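Local coordinates for protein T cell receptor mu chain (Monodelphis domestica, PDB 7L15) that pairs with a T cell receptor gamma chain to form the marsupial gamma-mu T cell receptor, probably recognising antigen through its immunoglobulin variable domain, at residues 46-54 / 98-108. Numbering follows the deposited sequence.
Sequences SQLDWYLWT and RDSGQYHCARR
Leu-52 drives its CD1 methyl onto the face of the Tyr-103 ring, 3.6 Å from the centroid, a CH-pi contact. With CG anti to the backbone N (chi1 178°), the leucine leans across to strand 101-108. The tyrosine OH bonds in turn to Asp-99 O, the tyrosine corner of V-set domains. At the next non-hydrogen-bonded pair on this face, the Trp-50 indole carries Cys-105 CA over one face, and Cys-105 SG stands off above its six-membered ring, 5.0 Å from the centroid. That sulfur is disulfide-bonded to Cys-36, and Leu-34 and Leu-90 also pack on the indole: this is the pin of the immunoglobulin sandwich. On the other face of the sheet, His-104 CD2 comes within 3.3 Å of Trp-53 CD1, the imidazole and the indole five-membered ring inclined at 62°, neither stacked nor edge-to-face, while His-104 ND1 is hydrogen-bonded to Gly-121 O. Reciprocal backbone bonds at Asp-49/Ala-106, Tyr-51/His-104 and Trp-53/Gln-102 fix the register; at the end, Thr-54 OG1 donates to Ser-100 O (2.8 Å), in the carbonyl plane. The Tyr-51 hydroxyl bonds to Lys-105 N of the gamma chain, and Trp-53 meets His-96 of that chain edge-to-face. The chemistry thus divides by face: apolar around one buried disulfide, aromatic at Tyr-51, Trp-53 and His-104 toward the gamma chain.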
ATOM      1  N   SER A  46     -29.652  12.541  -0.802  1.00 58.37           N
ATOM      2  CA  SER A  46     -28.498  11.947  -0.142  1.00 56.55           C
ATOM      3  C   SER A  46     -27.201  12.574  -0.626  1.00 56.60           C
ATOM      4  O   SER A  46     -27.143  13.265  -1.643  1.00 59.59           O
ATOM      5  CB  SER A  46     -28.443  10.438  -0.375  1.00 50.80           C
ATOM      6  OG  SER A  46     -28.035  10.184  -1.712  1.00 51.45           O
ATOM      7  N   GLN A  47     -26.148  12.318   0.144  1.00 51.73           N
ATOM      8  CA  GLN A  47     -24.786  12.722  -0.165  1.00 57.59           C
ATOM      9  C   GLN A  47     -23.929  11.468  -0.305  1.00 59.97           C
ATOM     10  O   GLN A  47     -23.829  10.673   0.639  1.00 55.23           O
ATOM     11  CB  GLN A  47     -24.229  13.633   0.923  1.00 53.11           C
ATOM     12  CG  GLN A  47     -22.732  13.871   0.774  1.00 53.80           C
ATOM     13  CD  GLN A  47     -22.411  14.863  -0.350  1.00 71.14           C
ATOM     14  OE1 GLN A  47     -23.065  15.911  -0.478  1.00 77.57           O
ATOM     15  NE2 GLN A  47     -21.406  14.534  -1.169  1.00 61.32           N
ATOM     16  N   LEU A  48     -23.307  11.307  -1.474  1.00 54.25           N
ATOM     17  CA  LEU A  48     -22.615  10.094  -1.885  1.00 50.83           C
ATOM     18  C   LEU A  48     -21.243  10.447  -2.451  1.00 44.65           C
ATOM     19  O   LEU A  48     -21.107  11.434  -3.176  1.00 49.86           O
ATOM     20  CB  LEU A  48     -23.450   9.341  -2.952  1.00 53.25           C
ATOM     21  CG  LEU A  48     -24.835   8.905  -2.471  1.00 51.74           C
ATOM     22  CD1 LEU A  48     -25.606   8.112  -3.500  1.00 51.66           C
ATOM     23  CD2 LEU A  48     -24.628   8.066  -1.260  1.00 48.60           C
ATOM     24  N   ASP A  49     -20.238   9.608  -2.169  1.00 45.25           N
ATOM     25  CA  ASP A  49     -18.850   9.857  -2.563  1.00 42.91           C
ATOM     26  C   ASP A  49     -18.190   8.560  -3.025  1.00 48.86           C
ATOM     27  O   ASP A  49     -18.673   7.453  -2.769  1.00 50.36           O
ATOM     28  CB  ASP A  49     -18.004  10.425  -1.411  1.00 42.04           C
ATOM     29  CG  ASP A  49     -18.578  11.693  -0.806  1.00 61.52           C
ATOM     30  OD1 ASP A  49     -19.209  12.470  -1.539  1.00 70.56           O
ATOM     31  OD2 ASP A  49     -18.385  11.914   0.413  1.00 68.51           O
ATOM     32  N   TRP A  50     -17.039   8.706  -3.667  1.00 47.29           N
ATOM     33  CA  TRP A  50     -16.178   7.583  -4.026  1.00 44.19           C
ATOM     34  C   TRP A  50     -14.839   7.749  -3.327  1.00 44.50           C
ATOM     35  O   TRP A  50     -14.239   8.829  -3.385  1.00 45.38           O
ATOM     36  CB  TRP A  50     -15.959   7.519  -5.537  1.00 37.73           C
ATOM     37  CG  TRP A  50     -17.152   7.065  -6.324  1.00 47.17           C
ATOM     38  CD1 TRP A  50     -18.083   7.851  -6.949  1.00 46.50           C
ATOM     39  CD2 TRP A  50     -17.527   5.708  -6.598  1.00 43.37           C
ATOM     40  NE1 TRP A  50     -19.004   7.065  -7.599  1.00 43.40           N
ATOM     41  CE2 TRP A  50     -18.687   5.748  -7.391  1.00 40.39           C
ATOM     42  CE3 TRP A  50     -16.991   4.469  -6.251  1.00 45.25           C
ATOM     43  CZ2 TRP A  50     -19.310   4.598  -7.845  1.00 40.97           C
ATOM     44  CZ3 TRP A  50     -17.624   3.317  -6.702  1.00 37.91           C
ATOM     45  CH2 TRP A  50     -18.769   3.395  -7.490  1.00 32.14           C
ATOM     46  N   TYR A  51     -14.380   6.688  -2.657  1.00 43.75           N
ATOM     47  CA  TYR A  51     -13.082   6.653  -1.994  1.00 37.39           C
ATOM     48  C   TYR A  51     -12.257   5.507  -2.557  1.00 43.37           C
ATOM     49  O   TYR A  51     -12.798   4.431  -2.837  1.00 41.45           O
ATOM     50  CB  TYR A  51     -13.224   6.471  -0.476  1.00 38.40           C
ATOM     51  CG  TYR A  51     -13.518   7.745   0.252  1.00 44.90           C
ATOM     52  CD1 TYR A  51     -14.770   8.319   0.198  1.00 39.67           C
ATOM     53  CD2 TYR A  51     -12.530   8.385   0.993  1.00 47.80           C
ATOM     54  CE1 TYR A  51     -15.036   9.511   0.854  1.00 45.38           C
ATOM     55  CE2 TYR A  51     -12.781   9.560   1.644  1.00 47.94           C
ATOM     56  CZ  TYR A  51     -14.036  10.121   1.575  1.00 46.11           C
ATOM     57  OH  TYR A  51     -14.287  11.296   2.229  1.00 58.12           O
ATOM     58  N   LEU A  52     -10.945   5.744  -2.686  1.00 40.54           N
ATOM     59  CA  LEU A  52      -9.965   4.760  -3.138  1.00 34.58           C
ATOM     60  C   LEU A  52      -9.182   4.207  -1.947  1.00 42.38           C
ATOM     61  O   LEU A  52      -8.446   4.947  -1.285  1.00 48.82           O
ATOM     62  CB  LEU A  52      -8.998   5.381  -4.151  1.00 37.45           C
ATOM     63  CG  LEU A  52      -7.912   4.405  -4.632  1.00 46.66           C
ATOM     64  CD1 LEU A  52      -8.534   3.110  -5.204  1.00 33.37           C
ATOM     65  CD2 LEU A  52      -6.964   5.053  -5.647  1.00 42.08           C
ATOM     66  N   TRP A  53      -9.322   2.910  -1.690  1.00 35.35           N
ATOM     67  CA  TRP A  53      -8.600   2.211  -0.626  1.00 36.06           C
ATOM     68  C   TRP A  53      -7.536   1.346  -1.288  1.00 41.66           C
ATOM     69  O   TRP A  53      -7.809   0.220  -1.700  1.00 47.47           O
ATOM     70  CB  TRP A  53      -9.539   1.348   0.238  1.00 35.63           C
ATOM     71  CG  TRP A  53     -10.462   2.139   1.098  1.00 40.95           C
ATOM     72  CD1 TRP A  53     -11.428   3.007   0.686  1.00 40.96           C
ATOM     73  CD2 TRP A  53     -10.523   2.119   2.524  1.00 35.47           C
ATOM     74  NE1 TRP A  53     -12.088   3.538   1.773  1.00 37.55           N
ATOM     75  CE2 TRP A  53     -11.551   3.003   2.913  1.00 41.30           C
ATOM     76  CE3 TRP A  53      -9.811   1.436   3.508  1.00 38.86           C
ATOM     77  CZ2 TRP A  53     -11.869   3.228   4.233  1.00 35.51           C
ATOM     78  CZ3 TRP A  53     -10.127   1.652   4.814  1.00 44.59           C
ATOM     79  CH2 TRP A  53     -11.149   2.548   5.173  1.00 46.05           C
ATOM     80  N   THR A  54      -6.321   1.883  -1.413  1.00 45.54           N
ATOM     81  CA  THR A  54      -5.282   1.019  -1.963  1.00 41.20           C
ATOM     82  C   THR A  54      -4.497   0.395  -0.817  1.00 51.24           C
ATOM     83  O   THR A  54      -4.020   1.123   0.057  1.00 54.61           O
ATOM     84  CB  THR A  54      -4.339   1.797  -2.869  1.00 44.16           C
ATOM     85  OG1 THR A  54      -5.074   2.407  -3.932  1.00 47.60           O
ATOM     86  CG2 THR A  54      -3.309   0.867  -3.466  1.00 45.53           C
ATOM     87  N   ARG A  98      -1.038   4.086 -10.677  1.00 44.73           N
ATOM     88  CA  ARG A  98      -1.412   4.578  -9.356  1.00 54.33           C
ATOM     89  C   ARG A  98      -2.910   4.501  -9.097  1.00 44.75           C
ATOM     90  O   ARG A  98      -3.321   4.649  -7.945  1.00 40.68           O
ATOM     91  CB  ARG A  98      -0.922   6.018  -9.169  1.00 66.92           C
ATOM     92  CG  ARG A  98       0.500   6.141  -8.600  1.00 76.38           C
ATOM     93  CD  ARG A  98       1.441   6.884  -9.558  1.00 95.20           C
ATOM     94  NE  ARG A  98       0.811   8.044 -10.196  1.00107.22           N
ATOM     95  CZ  ARG A  98       1.320   8.699 -11.239  1.00107.96           C
ATOM     96  NH1 ARG A  98       0.674   9.739 -11.754  1.00108.32           N
ATOM     97  NH2 ARG A  98       2.473   8.313 -11.775  1.00104.17           N
ATOM     98  N   ASP A  99      -3.738   4.256 -10.116  1.00 41.14           N
ATOM     99  CA  ASP A  99      -5.176   4.173  -9.883  1.00 38.44           C
ATOM    100  C   ASP A  99      -5.649   2.799  -9.417  1.00 45.01           C
ATOM    101  O   ASP A  99      -6.854   2.640  -9.200  1.00 40.99           O
ATOM    102  CB  ASP A  99      -5.927   4.563 -11.152  1.00 39.29           C
ATOM    103  CG  ASP A  99      -5.639   5.997 -11.570  1.00 47.59           C
ATOM    104  OD1 ASP A  99      -5.852   6.910 -10.735  1.00 47.99           O
ATOM    105  OD2 ASP A  99      -5.165   6.203 -12.706  1.00 43.52           O
ATOM    106  N   SER A 100      -4.750   1.816  -9.283  1.00 42.47           N
ATOM    107  CA  SER A 100      -5.123   0.484  -8.811  1.00 45.64           C
ATOM    108  C   SER A 100      -5.548   0.510  -7.345  1.00 45.04           C
ATOM    109  O   SER A 100      -5.019   1.263  -6.533  1.00 45.98           O
ATOM    110  CB  SER A 100      -3.953  -0.497  -8.965  1.00 45.07           C
ATOM    111  OG  SER A 100      -3.613  -0.682 -10.328  1.00 39.96           O
ATOM    112  N   GLY A 101      -6.501  -0.335  -7.006  1.00 35.12           N
ATOM    113  CA  GLY A 101      -6.922  -0.456  -5.631  1.00 33.52           C
ATOM    114  C   GLY A 101      -8.386  -0.850  -5.554  1.00 40.46           C
ATOM    115  O   GLY A 101      -8.977  -1.318  -6.523  1.00 43.07           O
ATOM    116  N   GLN A 102      -8.945  -0.667  -4.366  1.00 38.64           N
ATOM    117  CA  GLN A 102     -10.325  -1.025  -4.088  1.00 41.09           C
ATOM    118  C   GLN A 102     -11.161   0.250  -4.056  1.00 38.36           C
ATOM    119  O   GLN A 102     -10.974   1.097  -3.176  1.00 40.82           O
ATOM    120  CB  GLN A 102     -10.428  -1.767  -2.759  1.00 35.81           C
ATOM    121  CG  GLN A 102     -11.803  -2.346  -2.506  1.00 47.23           C
ATOM    122  CD  GLN A 102     -11.978  -3.715  -3.142  1.00 55.08           C
ATOM    123  OE1 GLN A 102     -11.053  -4.241  -3.778  1.00 47.70           O
ATOM    124  NE2 GLN A 102     -13.158  -4.313  -2.953  1.00 51.82           N
ATOM    125  N   TYR A 103     -12.094   0.371  -4.990  1.00 36.74           N
ATOM    126  CA  TYR A 103     -12.950   1.549  -5.084  1.00 42.38           C
ATOM    127  C   TYR A 103     -14.237   1.338  -4.288  1.00 42.12           C
ATOM    128  O   TYR A 103     -14.992   0.398  -4.550  1.00 43.84           O
ATOM    129  CB  TYR A 103     -13.253   1.852  -6.551  1.00 38.35           C
ATOM    130  CG  TYR A 103     -12.079   2.479  -7.260  1.00 37.34           C
ATOM    131  CD1 TYR A 103     -11.015   1.703  -7.692  1.00 36.04           C
ATOM    132  CD2 TYR A 103     -12.016   3.863  -7.463  1.00 39.60           C
ATOM    133  CE1 TYR A 103      -9.927   2.273  -8.318  1.00 40.24           C
ATOM    134  CE2 TYR A 103     -10.924   4.449  -8.088  1.00 32.84           C
ATOM    135  CZ  TYR A 103      -9.884   3.647  -8.508  1.00 32.59           C
ATOM    136  OH  TYR A 103      -8.788   4.200  -9.129  1.00 40.42           O
ATOM    137  N   HIS A 104     -14.495   2.227  -3.337  1.00 34.81           N
ATOM    138  CA  HIS A 104     -15.654   2.152  -2.463  1.00 35.27           C
ATOM    139  C   HIS A 104     -16.591   3.317  -2.733  1.00 42.34           C
ATOM    140  O   HIS A 104     -16.153   4.463  -2.849  1.00 43.54           O
ATOM    141  CB  HIS A 104     -15.237   2.166  -0.990  1.00 35.58           C
ATOM    142  CG  HIS A 104     -14.510   0.936  -0.560  1.00 36.20           C
ATOM    143  ND1 HIS A 104     -15.139  -0.121   0.059  1.00 35.99           N
ATOM    144  CD2 HIS A 104     -13.208   0.580  -0.683  1.00 35.38           C
ATOM    145  CE1 HIS A 104     -14.251  -1.062   0.326  1.00 43.35           C
ATOM    146  NE2 HIS A 104     -13.072  -0.662  -0.112  1.00 37.35           N
ATOM    147  N   CYS A 105     -17.870   3.001  -2.870  1.00 43.77           N
ATOM    148  CA  CYS A 105     -18.947   3.964  -2.732  1.00 43.83           C
ATOM    149  C   CYS A 105     -19.172   4.269  -1.248  1.00 42.94           C
ATOM    150  O   CYS A 105     -19.103   3.374  -0.401  1.00 44.43           O
ATOM    151  CB  CYS A 105     -20.192   3.348  -3.365  1.00 47.35           C
ATOM    152  SG  CYS A 105     -21.716   4.269  -3.553  1.00 63.59           S
ATOM    153  N   ALA A 106     -19.428   5.533  -0.924  1.00 39.64           N
ATOM    154  CA  ALA A 106     -19.620   5.929   0.469  1.00 41.07           C
ATOM    155  C   ALA A 106     -20.805   6.878   0.604  1.00 44.17           C
ATOM    156  O   ALA A 106     -21.036   7.709  -0.275  1.00 51.72           O
ATOM    157  CB  ALA A 106     -18.363   6.608   1.042  1.00 36.77           C
ATOM    158  N   ARG A 107     -21.538   6.763   1.718  1.00 41.93           N
ATOM    159  CA  ARG A 107     -22.623   7.668   2.063  1.00 42.82           C
ATOM    160  C   ARG A 107     -22.304   8.353   3.381  1.00 49.49           C
ATOM    161  O   ARG A 107     -21.946   7.690   4.362  1.00 47.50           O
ATOM    162  CB  ARG A 107     -23.973   6.936   2.179  1.00 40.28           C
ATOM    163  CG  ARG A 107     -25.124   7.846   2.703  1.00 40.39           C
ATOM    164  CD  ARG A 107     -26.475   7.120   2.846  1.00 43.65           C
ATOM    165  NE  ARG A 107     -27.583   8.014   3.221  1.00 44.09           N
ATOM    166  CZ  ARG A 107     -28.463   7.771   4.199  1.00 52.25           C
ATOM    167  NH1 ARG A 107     -28.391   6.655   4.918  1.00 46.91           N
ATOM    168  NH2 ARG A 107     -29.445   8.642   4.447  1.00 51.52           N
ATOM    169  N   ARG A 108     -22.452   9.673   3.410  1.00 49.61           N
ATOM    170  CA  ARG A 108     -22.298  10.418   4.647  1.00 54.07           C
ATOM    171  C   ARG A 108     -23.592  10.328   5.450  1.00 51.52           C
ATOM    172  O   ARG A 108     -24.677  10.560   4.912  1.00 47.94           O
ATOM    173  CB  ARG A 108     -21.934  11.875   4.348  1.00 56.54           C
ATOM    174  CG  ARG A 108     -21.824  12.734   5.595  1.00 53.98           C
ATOM    175  CD  ARG A 108     -21.219  14.095   5.268  1.00 56.31           C
ATOM    176  NE  ARG A 108     -20.992  14.829   6.500  1.00 65.72           N
ATOM    177  CZ  ARG A 108     -20.003  15.691   6.694  1.00 62.43           C
ATOM    178  NH1 ARG A 108     -19.124  15.935   5.727  1.00 56.12           N
ATOM    179  NH2 ARG A 108     -19.885  16.288   7.870  1.00 61.73           N
TER
HETATM  180  O   HOH W   1     -26.673  10.916   2.785  1.00 47.28           O